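PDB 3VTH: hydrogenase maturation factor from Thermoanaerobacter tengcongensis, which probably transfers the carbamoyl group of carbamoyl phosphate to the C-terminal cysteine of HypE, at the cost of ATP, during maturation of [NiFe]-hydrogenases. Local coordinates for residues A[51-56]-A[91-96]; A[226-231]-A[349-354]; A[343-348]-A[355-360]. One frame throughout, in Å; residues are numbered along the deposited sequence.

Interaction 1 of 3, residues A[51-56]-A[91-96]; sequences IEVEGE and KDFKIV
F93 reaches over an intervening strand to touch V53 and the backbone of E52. One ring carbon does all the touching: F93 CE2 lies 3.9 Å from V53 CG1 and 3.8 Å from E52 O, both approached obliquely to the ring. The CA atoms of V53 and F93 are 8.1 Å apart, with strand 39-45 between their strands in the sheet, and a long aromatic side chain suits the task of bridging that gap. Its ring swings out beside its own carbonyl carbon, with CG anti to the backbone N (chi1 -168°), which brings CE2 nearer to V53. The tight part of the contact is this apolar face, where helix 25-35 covers F93 with V29, F30 and A33, while V42 of strand 39-45 touches the F93 side chain. V53, a beta-branched residue at home in an extended strand, also packs on I14 and L38. E52 turns a polar end elsewhere, its buried carboxylate satisfied by Y50, Y90 and K88; the looser side is the edge strand, where K94 is exposed. Helices 25-35 and 57-69 on one face of the sheet, in beta-alpha-beta-beta-alpha-beta order, make the ferredoxin-like fold of the acylphosphatase domain.

Interaction 2 of 3, residues A[226-231]-A[349-354]; sequences FHLAVN and KDIADV
I351 O and D353 OD1 share one partner, NH1 of R244 near the end of helix 235-245: the first by a hydrogen bond, the second by a salt bridge. The other carboxylate oxygen of D353 accepts from the backbone N of I217. Held this way, the loop between helix 341-347 and strand 354-358 offers two apolar groups to L228 of strand 226-229, in the YrdC-like domain. L228 CD1 touches I351 CG2 at 3.8 Å, while L228 CD2 rests on A352 CB, also at 3.8 Å. L228 CD2 comes within 4.1 Å of I351 CG2 as well, so the isoleucine methyl faces both prongs of the fork. The two larger side chains cross at about a right angle. I351 presents CG2 because that methyl stands anti to the backbone N, leaving CG1 anti to the carbonyl carbon (chi1 -55°). A352 is small enough for the backbone to pass close, its CA 7.0 Å from that of L228. The L228 side chain is about 8 Å from the bound nucleotide analogue, near the site without touching it. Between the segments the chemistry is wholly apolar, which implies that the loop is fitted to L228 by shape and burial, while polar bonds set its course.

Interaction 3 of 3, residues A[343-348]-A[355-360]; sequences EALEKL and FLLNNR
This is an apolar helix-on-sheet contact, in which helix 341-347 lies over strand 354-358 within the YrdC-like domain. The axes of 343-347 and 355-358 run nearly antiparallel, at 157°, and approach to 10.4 Å. F355 fills the interval. L345 CD2 sits over the face of its ring in a CH-pi contact, 3.6 Å from the centroid and only 9° off the ring normal. L345 can do so because its CG lies beside the backbone N, anti to the carbonyl carbon (chi1 -71°). One edge atom of the ring, F355 CE1, lies 3.6 Å from A344 O and 4.0 Å from L348 CB. A344 O already accepts from L348 N, so the ring lies obliquely beside a satisfied carbonyl. Helix 341-347 is the connection of a beta-alpha-beta crossover that leads from strand 325-329, past two intervening strands, to the parallel strand 354-358. With an alanine at F355, L345 CD2 would probably lose its aromatic seat and a gap would open beside A344 and L348. L345 is partly exposed; L345 CD1 meets L357 CD2 at 4.2 Å. At the end of the strand, N358 OD1 accepts from R360 N at 2.9 Å, forming an Asx turn.

Interactions 2 and 3 belong to one sheet of the YrdC-like domain and touch each other: F226 CZ lies 3.7 Å from A344 CB. Segments 343-348, 349-354 and 355-360 follow one another without a break, and A219 is met by A352, L348 and F355, so the crossover helix, its exit loop and the next strand share one core. Interaction 1 stands apart in the acylphosphatase domain, its centre about 46 Å from that of interaction 3. All three are largely buried and apolar, but they differ in means: an aromatic ring spanning a strand in 1, methyl groups alone in 2, and a methyl over a ring face in 3, where L345 is partly exposed.

Interaction 1 of 3, residues A[51-56]-A[91-96]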
ATOM      1  N   ILE A  51     -32.367  -0.817  -7.941  1.00 27.16           N
ATOM      2  CA  ILE A  51     -33.360  -1.895  -7.853  1.00 27.20           C
ATOM      3  C   ILE A  51     -34.758  -1.307  -7.744  1.00 28.52           C
ATOM      4  O   ILE A  51     -34.968  -0.331  -7.021  1.00 28.76           O
ATOM      5  CB  ILE A  51     -33.128  -2.792  -6.605  1.00 26.89           C
ATOM      6  CG1 ILE A  51     -31.733  -3.432  -6.615  1.00 26.63           C
ATOM      7  CG2 ILE A  51     -34.193  -3.905  -6.513  1.00 28.19           C
ATOM      8  CD1 ILE A  51     -31.269  -3.900  -5.229  1.00 24.77           C
ATOM      9  N   GLU A  52     -35.699  -1.902  -8.475  1.00 29.67           N
ATOM     10  CA  GLU A  52     -37.135  -1.666  -8.289  1.00 31.48           C
ATOM     11  C   GLU A  52     -37.773  -3.028  -8.033  1.00 31.48           C
ATOM     12  O   GLU A  52     -37.617  -3.947  -8.849  1.00 30.70           O
ATOM     13  CB  GLU A  52     -37.765  -1.060  -9.545  1.00 33.22           C
ATOM     14  CG  GLU A  52     -37.335   0.375  -9.850  1.00 37.25           C
ATOM     15  CD  GLU A  52     -38.064   1.002 -11.048  1.00 43.00           C
ATOM     16  OE1 GLU A  52     -39.133   0.494 -11.459  1.00 43.56           O
ATOM     17  OE2 GLU A  52     -37.556   2.024 -11.577  1.00 45.59           O
ATOM     18  N   VAL A  53     -38.453  -3.169  -6.896  1.00 31.16           N
ATOM     19  CA  VAL A  53     -39.164  -4.419  -6.578  1.00 31.51           C
ATOM     20  C   VAL A  53     -40.618  -4.123  -6.252  1.00 32.58           C
ATOM     21  O   VAL A  53     -40.919  -3.103  -5.621  1.00 32.78           O
ATOM     22  CB  VAL A  53     -38.511  -5.218  -5.410  1.00 30.91           C
ATOM     23  CG1 VAL A  53     -37.246  -5.939  -5.888  1.00 30.51           C
ATOM     24  CG2 VAL A  53     -38.188  -4.301  -4.218  1.00 31.55           C
ATOM     25  N   GLU A  54     -41.502  -5.004  -6.720  1.00 32.76           N
ATOM     26  CA  GLU A  54     -42.933  -4.951  -6.438  1.00 34.42           C
ATOM     27  C   GLU A  54     -43.364  -6.315  -5.942  1.00 34.05           C
ATOM     28  O   GLU A  54     -43.029  -7.330  -6.557  1.00 32.97           O
ATOM     29  CB  GLU A  54     -43.749  -4.611  -7.700  1.00 35.33           C
ATOM     30  CG  GLU A  54     -43.213  -3.402  -8.449  1.00 38.13           C
ATOM     31  CD  GLU A  54     -44.111  -2.910  -9.566  1.00 41.95           C
ATOM     32  OE1 GLU A  54     -43.988  -1.708  -9.883  1.00 44.75           O
ATOM     33  OE2 GLU A  54     -44.914  -3.697 -10.131  1.00 42.22           O
ATOM     34  N   GLY A  55     -44.080  -6.325  -4.821  1.00 34.94           N
ATOM     35  CA  GLY A  55     -44.720  -7.536  -4.289  1.00 36.29           C
ATOM     36  C   GLY A  55     -45.359  -7.284  -2.930  1.00 38.02           C
ATOM     37  O   GLY A  55     -45.657  -6.135  -2.578  1.00 38.21           O
ATOM     38  N   GLU A  56     -45.581  -8.359  -2.174  1.00 39.35           N
ATOM     39  CA  GLU A  56     -46.063  -8.258  -0.803  1.00 41.46           C
ATOM     40  C   GLU A  56     -45.011  -7.590   0.060  1.00 41.36           C
ATOM     41  O   GLU A  56     -43.810  -7.824  -0.120  1.00 39.90           O
ATOM     42  CB  GLU A  56     -46.396  -9.636  -0.222  1.00 42.96           C
ATOM     43  CG  GLU A  56     -47.538 -10.369  -0.911  1.00 45.71           C
ATOM     44  CD  GLU A  56     -48.919  -9.825  -0.562  1.00 51.30           C
ATOM     45  OE1 GLU A  56     -49.877 -10.184  -1.272  1.00 54.13           O
ATOM     46  OE2 GLU A  56     -49.068  -9.058   0.422  1.00 53.95           O
ATOM     47  N   LYS A  91     -44.433  -7.574 -14.929  1.00 39.56           N
ATOM     48  CA  LYS A  91     -44.928  -8.944 -15.053  1.00 40.47           C
ATOM     49  C   LYS A  91     -43.883  -9.977 -14.626  1.00 39.00           C
ATOM     50  O   LYS A  91     -44.198 -11.147 -14.410  1.00 38.99           O
ATOM     51  CB  LYS A  91     -45.412  -9.223 -16.477  1.00 43.23           C
ATOM     52  CG  LYS A  91     -46.620  -8.370 -16.898  1.00 46.20           C
ATOM     53  CD  LYS A  91     -47.722  -9.215 -17.512  1.00 52.01           C
ATOM     54  CE  LYS A  91     -49.067  -8.488 -17.454  1.00 54.37           C
ATOM     55  NZ  LYS A  91     -50.190  -9.330 -17.951  1.00 57.60           N
ATOM     56  N   ASP A  92     -42.636  -9.540 -14.509  1.00 36.99           N
ATOM     57  CA  ASP A  92     -41.566 -10.444 -14.135  1.00 36.07           C
ATOM     58  C   ASP A  92     -40.454  -9.673 -13.447  1.00 33.27           C
ATOM     59  O   ASP A  92     -40.560  -8.467 -13.254  1.00 32.02           O
ATOM     60  CB  ASP A  92     -41.036 -11.194 -15.373  1.00 37.84           C
ATOM     61  CG  ASP A  92     -40.615 -10.253 -16.515  1.00 41.46           C
ATOM     62  OD1 ASP A  92     -40.464 -10.736 -17.664  1.00 46.15           O
ATOM     63  OD2 ASP A  92     -40.453  -9.033 -16.282  1.00 43.43           O
ATOM     64  N   PHE A  93     -39.390 -10.372 -13.075  1.00 31.89           N
ATOM     65  CA  PHE A  93     -38.188  -9.700 -12.612  1.00 30.61           C
ATOM     66  C   PHE A  93     -37.049  -9.922 -13.600  1.00 30.37           C
ATOM     67  O   PHE A  93     -36.840 -11.041 -14.050  1.00 31.20           O
ATOM     68  CB  PHE A  93     -37.766 -10.167 -11.214  1.00 29.90           C
ATOM     69  CG  PHE A  93     -36.711  -9.292 -10.608  1.00 28.31           C
ATOM     70  CD1 PHE A  93     -35.374  -9.521 -10.862  1.00 28.27           C
ATOM     71  CD2 PHE A  93     -37.067  -8.194  -9.826  1.00 29.42           C
ATOM     72  CE1 PHE A  93     -34.405  -8.686 -10.335  1.00 27.10           C
ATOM     73  CE2 PHE A  93     -36.090  -7.351  -9.293  1.00 26.21           C
ATOM     74  CZ  PHE A  93     -34.770  -7.605  -9.555  1.00 25.39           C
ATOM     75  N   LYS A  94     -36.329  -8.855 -13.941  1.00 29.20           N
ATOM     76  CA  LYS A  94     -35.276  -8.926 -14.958  1.00 29.70           C
ATOM     77  C   LYS A  94     -34.052  -8.104 -14.570  1.00 28.04           C
ATOM     78  O   LYS A  94     -34.179  -7.038 -13.951  1.00 27.28           O
ATOM     79  CB  LYS A  94     -35.795  -8.432 -16.319  1.00 31.19           C
ATOM     80  CG  LYS A  94     -36.753  -9.390 -17.047  1.00 36.74           C
ATOM     81  CD  LYS A  94     -37.228  -8.765 -18.367  1.00 43.79           C
ATOM     82  CE  LYS A  94     -37.796  -9.808 -19.328  1.00 51.69           C
ATOM     83  NZ  LYS A  94     -36.725 -10.740 -19.835  1.00 55.54           N
ATOM     84  N   ILE A  95     -32.867  -8.608 -14.918  1.00 27.48           N
ATOM     85  CA  ILE A  95     -31.665  -7.778 -14.951  1.00 26.51           C
ATOM     86  C   ILE A  95     -31.709  -7.021 -16.277  1.00 28.03           C
ATOM     87  O   ILE A  95     -31.863  -7.648 -17.340  1.00 28.49           O
ATOM     88  CB  ILE A  95     -30.356  -8.625 -14.883  1.00 26.64           C
ATOM     89  CG1 ILE A  95     -30.349  -9.512 -13.629  1.00 25.69           C
ATOM     90  CG2 ILE A  95     -29.114  -7.712 -14.931  1.00 23.51           C
ATOM     91  CD1 ILE A  95     -29.255 -10.607 -13.633  1.00 30.22           C
ATOM     92  N   VAL A  96     -31.601  -5.690 -16.223  1.00 27.57           N
ATOM     93  CA  VAL A  96     -31.664  -4.871 -17.444  1.00 29.31           C
ATOM     94  C   VAL A  96     -30.347  -4.145 -17.728  1.00 29.18           C
ATOM     95  O   VAL A  96     -29.412  -4.225 -16.923  1.00 27.83           O
ATOM     96  CB  VAL A  96     -32.885  -3.879 -17.455  1.00 30.68           C
ATOM     97  CG1 VAL A  96     -34.192  -4.642 -17.277  1.00 31.60           C
ATOM     98  CG2 VAL A  96     -32.743  -2.801 -16.389  1.00 29.56           C
TER

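Interaction 2 of 3, residues A[226-231]-A[349-354]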
ATOM      1  N   PHE A 226       3.979  -7.041 -15.242  1.00 25.10           N
ATOM      2  CA  PHE A 226       4.938  -8.124 -15.357  1.00 25.15           C
ATOM      3  C   PHE A 226       5.754  -8.236 -14.072  1.00 24.76           C
ATOM      4  O   PHE A 226       6.048  -7.215 -13.444  1.00 24.36           O
ATOM      5  CB  PHE A 226       5.877  -7.886 -16.553  1.00 25.58           C
ATOM      6  CG  PHE A 226       5.270  -8.264 -17.871  1.00 27.50           C
ATOM      7  CD1 PHE A 226       5.586  -9.481 -18.471  1.00 26.89           C
ATOM      8  CD2 PHE A 226       4.333  -7.430 -18.487  1.00 27.46           C
ATOM      9  CE1 PHE A 226       5.009  -9.854 -19.665  1.00 26.54           C
ATOM     10  CE2 PHE A 226       3.759  -7.794 -19.701  1.00 26.86           C
ATOM     11  CZ  PHE A 226       4.098  -9.005 -20.288  1.00 26.86           C
ATOM     12  N   HIS A 227       6.121  -9.466 -13.709  1.00 24.20           N
ATOM     13  CA  HIS A 227       7.065  -9.722 -12.622  1.00 24.64           C
ATOM     14  C   HIS A 227       8.181 -10.649 -13.095  1.00 25.42           C
ATOM     15  O   HIS A 227       7.997 -11.443 -14.025  1.00 26.12           O
ATOM     16  CB  HIS A 227       6.349 -10.300 -11.383  1.00 23.98           C
ATOM     17  CG  HIS A 227       5.414  -9.320 -10.752  1.00 26.25           C
ATOM     18  ND1 HIS A 227       4.116  -9.151 -11.193  1.00 28.12           N
ATOM     19  CD2 HIS A 227       5.612  -8.385  -9.793  1.00 26.35           C
ATOM     20  CE1 HIS A 227       3.544  -8.177 -10.506  1.00 26.12           C
ATOM     21  NE2 HIS A 227       4.430  -7.694  -9.653  1.00 27.38           N
ATOM     22  N   LEU A 228       9.337 -10.524 -12.465  1.00 25.88           N
ATOM     23  CA  LEU A 228      10.488 -11.355 -12.797  1.00 26.47           C
ATOM     24  C   LEU A 228      10.615 -12.350 -11.684  1.00 26.50           C
ATOM     25  O   LEU A 228      10.551 -11.979 -10.498  1.00 26.24           O
ATOM     26  CB  LEU A 228      11.759 -10.519 -12.893  1.00 27.36           C
ATOM     27  CG  LEU A 228      11.780  -9.479 -14.010  1.00 28.10           C
ATOM     28  CD1 LEU A 228      12.688  -8.291 -13.665  1.00 28.21           C
ATOM     29  CD2 LEU A 228      12.175 -10.139 -15.332  1.00 28.20           C
ATOM     30  N   ALA A 229      10.789 -13.608 -12.070  1.00 26.78           N
ATOM     31  CA  ALA A 229      10.872 -14.710 -11.127  1.00 26.52           C
ATOM     32  C   ALA A 229      12.112 -15.561 -11.341  1.00 27.52           C
ATOM     33  O   ALA A 229      12.570 -15.755 -12.482  1.00 27.54           O
ATOM     34  CB  ALA A 229       9.610 -15.577 -11.216  1.00 26.28           C
ATOM     35  N   VAL A 230      12.662 -16.038 -10.226  1.00 27.74           N
ATOM     36  CA  VAL A 230      13.697 -17.060 -10.215  1.00 28.58           C
ATOM     37  C   VAL A 230      13.434 -17.986  -9.037  1.00 29.09           C
ATOM     38  O   VAL A 230      12.731 -17.619  -8.098  1.00 27.86           O
ATOM     39  CB  VAL A 230      15.161 -16.485 -10.097  1.00 30.06           C
ATOM     40  CG1 VAL A 230      15.532 -15.663 -11.316  1.00 29.65           C
ATOM     41  CG2 VAL A 230      15.392 -15.687  -8.786  1.00 27.55           C
ATOM     42  N   ASN A 231      14.030 -19.176  -9.078  1.00 30.57           N
ATOM     43  CA  ASN A 231      14.079 -20.060  -7.920  1.00 31.08           C
ATOM     44  C   ASN A 231      14.677 -19.340  -6.704  1.00 31.43           C
ATOM     45  O   ASN A 231      15.867 -19.001  -6.700  1.00 32.53           O
ATOM     46  CB  ASN A 231      14.924 -21.297  -8.276  1.00 32.42           C
ATOM     47  CG  ASN A 231      14.967 -22.337  -7.172  1.00 32.91           C
ATOM     48  OD1 ASN A 231      14.522 -22.108  -6.049  1.00 34.46           O
ATOM     49  ND2 ASN A 231      15.507 -23.499  -7.494  1.00 35.53           N
ATOM     50  N   LYS A 349      14.584  -7.102 -22.102  1.00 36.78           N
ATOM     51  CA  LYS A 349      15.254  -7.992 -23.054  1.00 38.97           C
ATOM     52  C   LYS A 349      16.630  -8.446 -22.574  1.00 40.18           C
ATOM     53  O   LYS A 349      17.094  -9.515 -22.956  1.00 41.39           O
ATOM     54  CB  LYS A 349      15.353  -7.348 -24.434  1.00 40.24           C
ATOM     55  CG  LYS A 349      16.250  -6.139 -24.501  1.00 43.24           C
ATOM     56  CD  LYS A 349      16.247  -5.551 -25.892  1.00 48.28           C
ATOM     57  CE  LYS A 349      17.014  -4.246 -25.904  1.00 50.74           C
ATOM     58  NZ  LYS A 349      17.564  -4.004 -27.249  1.00 54.38           N
ATOM     59  N   ASP A 350      17.277  -7.633 -21.743  1.00 40.35           N
ATOM     60  CA  ASP A 350      18.589  -7.999 -21.204  1.00 42.10           C
ATOM     61  C   ASP A 350      18.455  -8.442 -19.749  1.00 40.89           C
ATOM     62  O   ASP A 350      19.447  -8.583 -19.038  1.00 42.17           O
ATOM     63  CB  ASP A 350      19.588  -6.841 -21.332  1.00 43.20           C
ATOM     64  CG  ASP A 350      19.911  -6.486 -22.787  1.00 45.79           C
ATOM     65  OD1 ASP A 350      20.020  -7.396 -23.645  1.00 47.31           O
ATOM     66  OD2 ASP A 350      20.082  -5.280 -23.073  1.00 48.89           O
ATOM     67  N   ILE A 351      17.219  -8.673 -19.317  1.00 38.60           N
ATOM     68  CA  ILE A 351      16.955  -9.065 -17.943  1.00 37.07           C
ATOM     69  C   ILE A 351      16.337 -10.460 -17.887  1.00 36.35           C
ATOM     70  O   ILE A 351      16.934 -11.378 -17.329  1.00 36.77           O
ATOM     71  CB  ILE A 351      16.068  -8.031 -17.208  1.00 35.67           C
ATOM     72  CG1 ILE A 351      16.700  -6.630 -17.284  1.00 36.18           C
ATOM     73  CG2 ILE A 351      15.837  -8.460 -15.766  1.00 35.05           C
ATOM     74  CD1 ILE A 351      15.840  -5.521 -16.680  1.00 37.01           C
ATOM     75  N   ALA A 352      15.154 -10.623 -18.482  1.00 34.77           N
ATOM     76  CA  ALA A 352      14.504 -11.919 -18.504  1.00 33.99           C
ATOM     77  C   ALA A 352      15.099 -12.821 -19.578  1.00 35.15           C
ATOM     78  O   ALA A 352      15.514 -12.353 -20.644  1.00 35.75           O
ATOM     79  CB  ALA A 352      12.999 -11.755 -18.723  1.00 32.45           C
ATOM     80  N   ASP A 353      15.138 -14.117 -19.287  1.00 35.17           N
ATOM     81  CA  ASP A 353      15.542 -15.115 -20.273  1.00 36.36           C
ATOM     82  C   ASP A 353      14.370 -15.598 -21.138  1.00 35.76           C
ATOM     83  O   ASP A 353      14.532 -15.839 -22.338  1.00 35.45           O
ATOM     84  CB  ASP A 353      16.210 -16.289 -19.563  1.00 37.05           C
ATOM     85  CG  ASP A 353      17.478 -15.868 -18.840  1.00 38.27           C
ATOM     86  OD1 ASP A 353      18.436 -15.503 -19.539  1.00 40.45           O
ATOM     87  OD2 ASP A 353      17.514 -15.875 -17.588  1.00 37.61           O
ATOM     88  N   VAL A 354      13.196 -15.742 -20.525  1.00 34.40           N
ATOM     89  CA  VAL A 354      11.985 -16.182 -21.243  1.00 34.73           C
ATOM     90  C   VAL A 354      10.771 -15.429 -20.708  1.00 33.45           C
ATOM     91  O   VAL A 354      10.830 -14.856 -19.621  1.00 33.12           O
ATOM     92  CB  VAL A 354      11.755 -17.716 -21.124  1.00 34.93           C
ATOM     93  CG1 VAL A 354      12.989 -18.513 -21.638  1.00 37.87           C
ATOM     94  CG2 VAL A 354      11.440 -18.092 -19.684  1.00 35.52           C
TER

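Interaction 3 of 3, residues A[343-348]-A[355-360]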
ATOM      1  N   GLU A 343       6.126  -3.731 -24.460  1.00 34.68           N
ATOM      2  CA  GLU A 343       6.912  -2.976 -23.491  1.00 35.19           C
ATOM      3  C   GLU A 343       7.850  -3.913 -22.732  1.00 34.64           C
ATOM      4  O   GLU A 343       9.055  -3.641 -22.610  1.00 35.13           O
ATOM      5  CB  GLU A 343       5.949  -2.253 -22.524  1.00 35.14           C
ATOM      6  CG  GLU A 343       6.591  -1.495 -21.376  1.00 37.00           C
ATOM      7  CD  GLU A 343       5.574  -0.872 -20.396  1.00 40.20           C
ATOM      8  OE1 GLU A 343       4.389  -1.317 -20.313  1.00 36.09           O
ATOM      9  OE2 GLU A 343       5.995   0.066 -19.683  1.00 41.52           O
ATOM     10  N   ALA A 344       7.297  -5.028 -22.255  1.00 33.32           N
ATOM     11  CA  ALA A 344       8.067  -6.003 -21.481  1.00 32.83           C
ATOM     12  C   ALA A 344       9.206  -6.631 -22.297  1.00 33.49           C
ATOM     13  O   ALA A 344      10.345  -6.702 -21.839  1.00 33.19           O
ATOM     14  CB  ALA A 344       7.150  -7.079 -20.915  1.00 31.65           C
ATOM     15  N   LEU A 345       8.897  -7.063 -23.511  1.00 34.22           N
ATOM     16  CA  LEU A 345       9.900  -7.687 -24.379  1.00 35.52           C
ATOM     17  C   LEU A 345      11.053  -6.742 -24.725  1.00 36.95           C
ATOM     18  O   LEU A 345      12.203  -7.171 -24.870  1.00 38.27           O
ATOM     19  CB  LEU A 345       9.235  -8.199 -25.655  1.00 35.93           C
ATOM     20  CG  LEU A 345       8.330  -9.430 -25.527  1.00 36.73           C
ATOM     21  CD1 LEU A 345       7.441  -9.510 -26.762  1.00 37.62           C
ATOM     22  CD2 LEU A 345       9.153 -10.723 -25.372  1.00 35.57           C
ATOM     23  N   GLU A 346      10.748  -5.457 -24.859  1.00 37.14           N
ATOM     24  CA  GLU A 346      11.771  -4.461 -25.152  1.00 38.87           C
ATOM     25  C   GLU A 346      12.560  -4.061 -23.896  1.00 38.15           C
ATOM     26  O   GLU A 346      13.783  -4.117 -23.902  1.00 38.57           O
ATOM     27  CB  GLU A 346      11.160  -3.241 -25.856  1.00 39.90           C
ATOM     28  CG  GLU A 346      12.149  -2.154 -26.306  1.00 44.88           C
ATOM     29  CD  GLU A 346      13.229  -2.650 -27.274  1.00 50.65           C
ATOM     30  OE1 GLU A 346      14.374  -2.148 -27.179  1.00 53.24           O
ATOM     31  OE2 GLU A 346      12.948  -3.527 -28.132  1.00 53.29           O
ATOM     32  N   LYS A 347      11.863  -3.676 -22.825  1.00 36.90           N
ATOM     33  CA  LYS A 347      12.528  -3.183 -21.609  1.00 36.77           C
ATOM     34  C   LYS A 347      13.229  -4.272 -20.790  1.00 35.93           C
ATOM     35  O   LYS A 347      14.210  -3.991 -20.108  1.00 35.77           O
ATOM     36  CB  LYS A 347      11.555  -2.381 -20.734  1.00 35.96           C
ATOM     37  CG  LYS A 347      11.180  -1.047 -21.388  1.00 39.49           C
ATOM     38  CD  LYS A 347      10.207  -0.235 -20.553  1.00 42.61           C
ATOM     39  CE  LYS A 347       9.847   1.071 -21.276  1.00 45.54           C
ATOM     40  NZ  LYS A 347       8.715   1.771 -20.576  1.00 46.43           N
ATOM     41  N   LEU A 348      12.730  -5.505 -20.873  1.00 34.69           N
ATOM     42  CA  LEU A 348      13.289  -6.610 -20.097  1.00 34.10           C
ATOM     43  C   LEU A 348      14.170  -7.551 -20.923  1.00 35.44           C
ATOM     44  O   LEU A 348      14.487  -8.661 -20.482  1.00 35.42           O
ATOM     45  CB  LEU A 348      12.165  -7.379 -19.387  1.00 32.16           C
ATOM     46  CG  LEU A 348      11.152  -6.514 -18.610  1.00 31.26           C
ATOM     47  CD1 LEU A 348      10.096  -7.364 -17.912  1.00 29.55           C
ATOM     48  CD2 LEU A 348      11.854  -5.595 -17.600  1.00 28.50           C
ATOM     49  N   PHE A 355       9.680 -15.430 -21.473  1.00 32.85           N
ATOM     50  CA  PHE A 355       8.504 -14.635 -21.137  1.00 32.06           C
ATOM     51  C   PHE A 355       7.240 -15.480 -21.166  1.00 31.51           C
ATOM     52  O   PHE A 355       7.067 -16.309 -22.065  1.00 31.77           O
ATOM     53  CB  PHE A 355       8.327 -13.488 -22.145  1.00 32.25           C
ATOM     54  CG  PHE A 355       9.426 -12.465 -22.107  1.00 32.79           C
ATOM     55  CD1 PHE A 355       9.212 -11.222 -21.510  1.00 32.50           C
ATOM     56  CD2 PHE A 355      10.670 -12.731 -22.702  1.00 34.22           C
ATOM     57  CE1 PHE A 355      10.241 -10.253 -21.475  1.00 33.30           C
ATOM     58  CE2 PHE A 355      11.687 -11.785 -22.681  1.00 32.74           C
ATOM     59  CZ  PHE A 355      11.478 -10.548 -22.068  1.00 33.69           C
ATOM     60  N   LEU A 356       6.364 -15.251 -20.183  1.00 30.11           N
ATOM     61  CA  LEU A 356       5.013 -15.784 -20.231  1.00 29.49           C
ATOM     62  C   LEU A 356       4.048 -14.621 -20.425  1.00 28.84           C
ATOM     63  O   LEU A 356       3.681 -13.915 -19.465  1.00 27.94           O
ATOM     64  CB  LEU A 356       4.651 -16.593 -18.975  1.00 29.36           C
ATOM     65  CG  LEU A 356       3.301 -17.327 -19.047  1.00 28.46           C
ATOM     66  CD1 LEU A 356       3.343 -18.487 -20.051  1.00 28.90           C
ATOM     67  CD2 LEU A 356       2.846 -17.822 -17.666  1.00 29.29           C
ATOM     68  N   LEU A 357       3.660 -14.434 -21.681  1.00 28.63           N
ATOM     69  CA  LEU A 357       2.751 -13.377 -22.103  1.00 28.57           C
ATOM     70  C   LEU A 357       1.290 -13.845 -22.039  1.00 27.95           C
ATOM     71  O   LEU A 357       1.024 -15.028 -21.859  1.00 27.72           O
ATOM     72  CB  LEU A 357       3.076 -13.046 -23.560  1.00 29.52           C
ATOM     73  CG  LEU A 357       4.101 -12.003 -24.019  1.00 32.00           C
ATOM     74  CD1 LEU A 357       5.212 -11.658 -23.014  1.00 28.49           C
ATOM     75  CD2 LEU A 357       4.661 -12.382 -25.366  1.00 31.57           C
ATOM     76  N   ASN A 358       0.347 -12.905 -22.183  1.00 27.12           N
ATOM     77  CA  ASN A 358      -1.032 -13.256 -22.504  1.00 26.65           C
ATOM     78  C   ASN A 358      -1.696 -12.118 -23.276  1.00 27.40           C
ATOM     79  O   ASN A 358      -1.161 -11.005 -23.330  1.00 27.82           O
ATOM     80  CB  ASN A 358      -1.829 -13.651 -21.241  1.00 25.87           C
ATOM     81  CG  ASN A 358      -2.147 -12.477 -20.343  1.00 25.54           C
ATOM     82  OD1 ASN A 358      -2.838 -11.524 -20.749  1.00 25.78           O
ATOM     83  ND2 ASN A 358      -1.682 -12.550 -19.095  1.00 25.15           N
ATOM     84  N   ASN A 359      -2.851 -12.386 -23.879  1.00 27.35           N
ATOM     85  CA  ASN A 359      -3.483 -11.374 -24.712  1.00 28.30           C
ATOM     86  C   ASN A 359      -4.665 -10.676 -24.048  1.00 28.23           C
ATOM     87  O   ASN A 359      -5.501 -10.131 -24.739  1.00 29.89           O
ATOM     88  CB  ASN A 359      -3.876 -11.968 -26.083  1.00 28.97           C
ATOM     89  CG  ASN A 359      -4.851 -13.128 -25.956  1.00 28.86           C
ATOM     90  OD1 ASN A 359      -5.096 -13.641 -24.856  1.00 28.71           O
ATOM     91  ND2 ASN A 359      -5.427 -13.533 -27.068  1.00 27.31           N
ATOM     92  N   ARG A 360      -4.742 -10.678 -22.714  1.00 28.01           N
ATOM     93  CA  ARG A 360      -5.745  -9.855 -22.021  1.00 28.69           C
ATOM     94  C   ARG A 360      -5.099  -8.523 -21.645  1.00 28.76           C
ATOM     95  O   ARG A 360      -4.194  -8.484 -20.800  1.00 28.63           O
ATOM     96  CB  ARG A 360      -6.312 -10.557 -20.764  1.00 27.72           C
ATOM     97  CG  ARG A 360      -7.436  -9.752 -20.042  1.00 29.46           C
ATOM     98  CD  ARG A 360      -8.018 -10.476 -18.808  1.00 29.51           C
ATOM     99  NE  ARG A 360      -6.977 -10.829 -17.832  1.00 30.98           N
ATOM    100  CZ  ARG A 360      -7.091 -11.800 -16.927  1.00 30.96           C
ATOM    101  NH1 ARG A 360      -8.201 -12.515 -16.852  1.00 32.65           N
ATOM    102  NH2 ARG A 360      -6.095 -12.059 -16.086  1.00 30.87           N
TER